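Local coordinates for uncharacterized protein (Bacteroides uniformis, PDB 4IYK) that is of unknown function but probably binds carbohydrate, pairing a transthyretin-like N-terminal domain with an E-set-like C-terminal domain, at residues V134-I139 with Q164-S169; S126-K131 with I172-I177. One frame throughout, in Å; residues are numbered along the deposited sequence. Where two conformers were deposited one is given.

Contact 1: residues V134-I139 with Q164-S169; sequences VKLKEI and QVFSPS. With EDO (1,2-ethanediol), chain F.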
# COMPACT_ATOMS: atom_id res chain seq x y z
N VAL A 134 -13.19 -7.83 -8.93
CA VAL A 134 -12.07 -8.08 -8.02
C VAL A 134 -12.36 -9.21 -7.04
O VAL A 134 -13.39 -9.19 -6.37
CB VAL A 134 -11.61 -6.82 -7.23
CG1 VAL A 134 -10.40 -7.12 -6.37
CG2 VAL A 134 -11.32 -5.65 -8.17
N LYS A 135 -11.40 -10.15 -6.93
CA LYS A 135 -11.42 -11.27 -5.98
C LYS A 135 -10.24 -11.15 -4.99
O LYS A 135 -9.30 -10.38 -5.22
CB LYS A 135 -11.41 -12.62 -6.71
CG LYS A 135 -12.65 -12.84 -7.59
CD LYS A 135 -12.77 -14.29 -8.06
CE LYS A 135 -13.68 -15.10 -7.15
NZ LYS A 135 -14.01 -16.42 -7.74
N LEU A 136 -10.31 -11.90 -3.88
CA LEU A 136 -9.31 -11.89 -2.83
C LEU A 136 -8.38 -13.09 -2.94
O LEU A 136 -8.84 -14.23 -2.94
CB LEU A 136 -10.01 -11.88 -1.46
CG LEU A 136 -9.11 -11.85 -0.21
CD1 LEU A 136 -8.36 -10.52 -0.08
CD2 LEU A 136 -9.94 -12.08 1.03
N LYS A 137 -7.06 -12.84 -2.98
CA LYS A 137 -6.03 -13.87 -3.08
C LYS A 137 -5.36 -14.11 -1.71
O LYS A 137 -5.19 -15.26 -1.31
CB LYS A 137 -4.99 -13.46 -4.14
CG LYS A 137 -4.08 -14.58 -4.61
CD LYS A 137 -3.05 -14.06 -5.61
CE LYS A 137 -2.01 -15.09 -5.99
NZ LYS A 137 -0.90 -14.50 -6.78
N GLU A 138 -4.97 -13.03 -1.01
CA GLU A 138 -4.29 -13.14 0.30
C GLU A 138 -4.67 -12.03 1.28
O GLU A 138 -4.96 -10.90 0.88
CB GLU A 138 -2.76 -13.08 0.13
CG GLU A 138 -2.10 -14.21 -0.67
CD GLU A 138 -0.61 -14.08 -0.90
OE1 GLU A 138 0.06 -13.38 -0.11
OE2 GLU A 138 -0.11 -14.68 -1.88
N ILE A 139 -4.55 -12.34 2.60
CA ILE A 139 -4.67 -11.37 3.70
C ILE A 139 -3.48 -11.63 4.64
O ILE A 139 -3.05 -12.78 4.83
CB ILE A 139 -6.04 -11.30 4.45
CG1 ILE A 139 -6.46 -12.66 5.04
CG2 ILE A 139 -7.13 -10.68 3.54
CD1 ILE A 139 -7.53 -12.61 6.17
N GLN A 164 -3.33 -15.56 5.55
CA GLN A 164 -4.24 -16.54 4.98
C GLN A 164 -4.24 -16.40 3.46
O GLN A 164 -4.27 -15.28 2.92
CB GLN A 164 -5.66 -16.45 5.54
CG GLN A 164 -6.46 -17.74 5.27
CD GLN A 164 -7.91 -17.70 5.67
OE1 GLN A 164 -8.43 -16.67 6.12
NE2 GLN A 164 -8.61 -18.82 5.48
N VAL A 165 -4.16 -17.56 2.77
CA VAL A 165 -4.12 -17.63 1.30
C VAL A 165 -5.39 -18.31 0.85
O VAL A 165 -5.82 -19.32 1.44
CB VAL A 165 -2.84 -18.33 0.75
CG1 VAL A 165 -2.87 -18.43 -0.79
CG2 VAL A 165 -1.57 -17.60 1.22
N PHE A 166 -6.04 -17.71 -0.15
CA PHE A 166 -7.27 -18.24 -0.74
C PHE A 166 -6.92 -18.81 -2.12
O PHE A 166 -6.44 -18.08 -2.99
CB PHE A 166 -8.39 -17.17 -0.79
CG PHE A 166 -8.60 -16.51 0.56
CD1 PHE A 166 -7.89 -15.37 0.91
CD2 PHE A 166 -9.51 -17.03 1.47
CE1 PHE A 166 -8.04 -14.80 2.18
CE2 PHE A 166 -9.68 -16.44 2.73
CZ PHE A 166 -8.95 -15.32 3.07
N SER A 167 -7.08 -20.14 -2.26
CA SER A 167 -6.81 -20.83 -3.51
C SER A 167 -7.93 -21.86 -3.76
O SER A 167 -8.01 -22.86 -3.04
CB SER A 167 -5.43 -21.46 -3.53
OG SER A 167 -5.21 -22.13 -4.76
N PRO A 168 -8.83 -21.61 -4.73
CA PRO A 168 -8.91 -20.45 -5.65
C PRO A 168 -9.25 -19.16 -4.92
O PRO A 168 -9.81 -19.21 -3.82
CB PRO A 168 -10.06 -20.84 -6.62
CG PRO A 168 -10.24 -22.33 -6.45
CD PRO A 168 -9.93 -22.57 -5.01
N SER A 169 -8.89 -18.01 -5.51
CA SER A 169 -9.19 -16.67 -4.98
C SER A 169 -10.70 -16.54 -4.72
O SER A 169 -11.49 -17.05 -5.50
CB SER A 169 -8.70 -15.58 -5.92
OG SER A 169 -9.28 -15.71 -7.21
C1 EDO F . -2.90 -22.24 -0.21
O1 EDO F . -2.41 -21.91 -1.50
C2 EDO F . -4.38 -21.80 -0.12
O2 EDO F . -4.92 -22.15 1.14

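Contact 2: residues S126-K131 with I172-I177; sequences SLEAGK and INSADI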
# COMPACT_ATOMS: atom_id res chain seq x y z
N SER A 126 -12.73 -5.58 7.60
CA SER A 126 -13.59 -5.92 6.49
C SER A 126 -12.90 -5.46 5.22
O SER A 126 -11.95 -4.68 5.28
CB SER A 126 -14.96 -5.25 6.64
OG SER A 126 -15.76 -6.00 7.53
N LEU A 127 -13.40 -5.90 4.07
CA LEU A 127 -12.85 -5.56 2.77
C LEU A 127 -13.94 -5.15 1.81
O LEU A 127 -15.06 -5.66 1.88
CB LEU A 127 -12.03 -6.72 2.15
CG LEU A 127 -10.84 -7.24 2.97
CD1 LEU A 127 -10.27 -8.49 2.33
CD2 LEU A 127 -9.75 -6.21 3.11
N GLU A 128 -13.58 -4.25 0.91
CA GLU A 128 -14.46 -3.74 -0.12
C GLU A 128 -13.71 -3.82 -1.45
O GLU A 128 -12.55 -3.43 -1.52
CB GLU A 128 -14.84 -2.31 0.27
CG GLU A 128 -15.81 -1.60 -0.63
CD GLU A 128 -16.02 -0.18 -0.13
OE1 GLU A 128 -16.43 -0.03 1.05
OE2 GLU A 128 -15.71 0.77 -0.88
N ALA A 129 -14.35 -4.35 -2.48
CA ALA A 129 -13.74 -4.45 -3.80
C ALA A 129 -13.83 -3.10 -4.53
O ALA A 129 -14.87 -2.44 -4.44
CB ALA A 129 -14.42 -5.53 -4.61
N GLY A 130 -12.74 -2.71 -5.22
CA GLY A 130 -12.67 -1.50 -6.04
C GLY A 130 -13.63 -1.56 -7.21
O GLY A 130 -14.24 -0.56 -7.57
N LYS A 131 -13.76 -2.76 -7.81
CA LYS A 131 -14.70 -3.12 -8.87
C LYS A 131 -15.29 -4.51 -8.55
O LYS A 131 -14.63 -5.26 -7.82
CB LYS A 131 -14.06 -3.08 -10.28
CG LYS A 131 -13.73 -1.67 -10.76
CD LYS A 131 -13.20 -1.70 -12.17
CE LYS A 131 -12.55 -0.38 -12.52
NZ LYS A 131 -11.95 -0.40 -13.87
N ILE A 172 -15.27 -11.09 -2.64
CA ILE A 172 -15.19 -10.05 -1.60
C ILE A 172 -16.63 -9.65 -1.28
O ILE A 172 -17.40 -9.27 -2.17
CB ILE A 172 -14.28 -8.84 -1.96
CG1 ILE A 172 -12.82 -9.27 -2.16
CG2 ILE A 172 -14.36 -7.71 -0.88
CD1 ILE A 172 -11.97 -8.33 -3.08
N ASN A 173 -16.98 -9.75 0.01
CA ASN A 173 -18.27 -9.40 0.59
C ASN A 173 -17.98 -8.49 1.80
O ASN A 173 -17.39 -8.95 2.78
CB ASN A 173 -19.03 -10.68 0.97
CG ASN A 173 -20.41 -10.48 1.55
OD1 ASN A 173 -20.74 -9.45 2.15
ND2 ASN A 173 -21.23 -11.52 1.42
N SER A 174 -18.40 -7.22 1.72
CA SER A 174 -18.21 -6.13 2.70
C SER A 174 -18.64 -6.46 4.13
O SER A 174 -18.11 -5.87 5.07
CB SER A 174 -18.96 -4.89 2.24
OG SER A 174 -18.47 -4.45 0.98
N ALA A 175 -19.63 -7.34 4.28
CA ALA A 175 -20.17 -7.75 5.57
C ALA A 175 -19.23 -8.71 6.34
O ALA A 175 -19.29 -8.74 7.57
CB ALA A 175 -21.53 -8.40 5.35
N ASP A 176 -18.38 -9.47 5.62
CA ASP A 176 -17.46 -10.46 6.20
C ASP A 176 -16.40 -9.83 7.10
O ASP A 176 -15.78 -8.82 6.75
CB ASP A 176 -16.78 -11.30 5.11
CG ASP A 176 -17.72 -12.19 4.31
OD1 ASP A 176 -18.91 -12.30 4.70
OD2 ASP A 176 -17.28 -12.76 3.30
N ILE A 177 -16.19 -10.44 8.28
CA ILE A 177 -15.18 -9.99 9.23
C ILE A 177 -14.01 -10.96 9.19
O ILE A 177 -14.18 -12.17 9.39
CB ILE A 177 -15.71 -9.80 10.68
CG1 ILE A 177 -17.08 -9.04 10.75
CG2 ILE A 177 -14.63 -9.18 11.60
CD1 ILE A 177 -17.06 -7.50 10.43
O HOH W 1 -15.17 -8.24 4.21

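Contact 1: residues V134-I139 with Q164-S169
The Phe166 ring meets strand 135-139 mainly by its edge: Lys137 C and O, Glu138 N and Ile139 CG1 all lie near the ring plane, while Leu136 CD2 comes in obliquely, 3.5 Å from Phe166 CE1. Because CG stands anti to the carbonyl carbon (chi1 -52°), the ring lies beside the neighbouring strand and turns its CD1-CE1 edge to it, CE1 3.9 Å from Ile139 CG1. A flat apolar ring suits this partly exposed place, where its edge runs along backbone atoms and CE1 meets two aliphatic side chains. With an alanine in place of Phe166, Leu136 CD2 and Ile139 CG1 would probably lose their contact with CE1, and a gap would be likely to open beside them. The backbone beside the ring is paired: Phe166 N gives a nearly straight bond to Lys137 O (2.8 Å), and Ile139 and Gln164 form an antiparallel hydrogen-bonded pair, Ile139 N to Gln164 O being 3.0 Å. On the other face of the sheet, Glu138 and Val165 lie side by side, valine CG2 3.9 Å from Glu138 CG. The chain turns a corner at Ser167 and Pro168, joined by a cis peptide bond, and Ser169 CB returns to 3.3 Å from Leu136 O; its small hydroxyl is hydrogen-bonded to Asp206. Lys137 and Glu138 make a classic beta bulge against Leu204 of strand 196-206, while Leu136, Ile139 and Phe166 pack on Tyr178 of strand 178-183.

Contact 2: residues S126-K131 with I172-I177
Ser126 opens the contact with its hydroxyl, OG donating to Asp176 O at 2.9 Å. The donor stands above the carbonyl plane, 42° out of it, and the short side chain suits a reach to a backbone so near. Beside this bond, Ile177 CD1 comes within 3.5 Å of Ser126 OG. Leu127 follows with both backbone polar atoms turned to use: its N donates to a water at 2.9 Å, a water also placed to bridge to Asn173 O and Asp176 O, and its carbonyl O receives a CA-H...O contact from Ser174 CA at 3.3 Å. Leu127 CB meets Ile172 CG2, a methyl that lies anti to its own backbone N and thereby also reaches the amide of Ala129, 3.7 Å from Ala129 N. Glu128 points away, its carboxylate paired with Arg108 in a salt bridge. At Ala129 the small CB lies 4.0 Å from Ile172 CD1, a van der Waals contact of two methyls. The facing loop holds its shape by a type I turn from Asn173 to Asp176, with Asn173 OD1 accepting from Ala175 N (3.2 Å) in an Asx turn. Strand 120-129 is the middle strand of its three-stranded sheet: strand 107-117 bonds to Ser126 and Glu128 along one edge, and the loop of 172-177 lies along the other before leading into strand 178-183.

Both contacts lie in the C-terminal domain, and their centres are 12 Å apart. Contact 1 is partly buried and contact 2 a surface contact, yet each sends some of its apolar side chains, Leu136 from one and Leu127 and Ile172 from the other, to the same interior, where Leu136 CD1 meets Leu127 CD1 at 3.7 Å and Ile172 packs on Leu136. Their chemistry follows their place: contact 1 joins two strands of one sheet by regular backbone bonds, whereas contact 2 sets a loop against a strand through a serine hydroxyl and a water. Contact 1 is nested within the chain loop that contact 2 closes, and the two strands 120-129 and 135-144, consecutive in sequence, belong to different sheets.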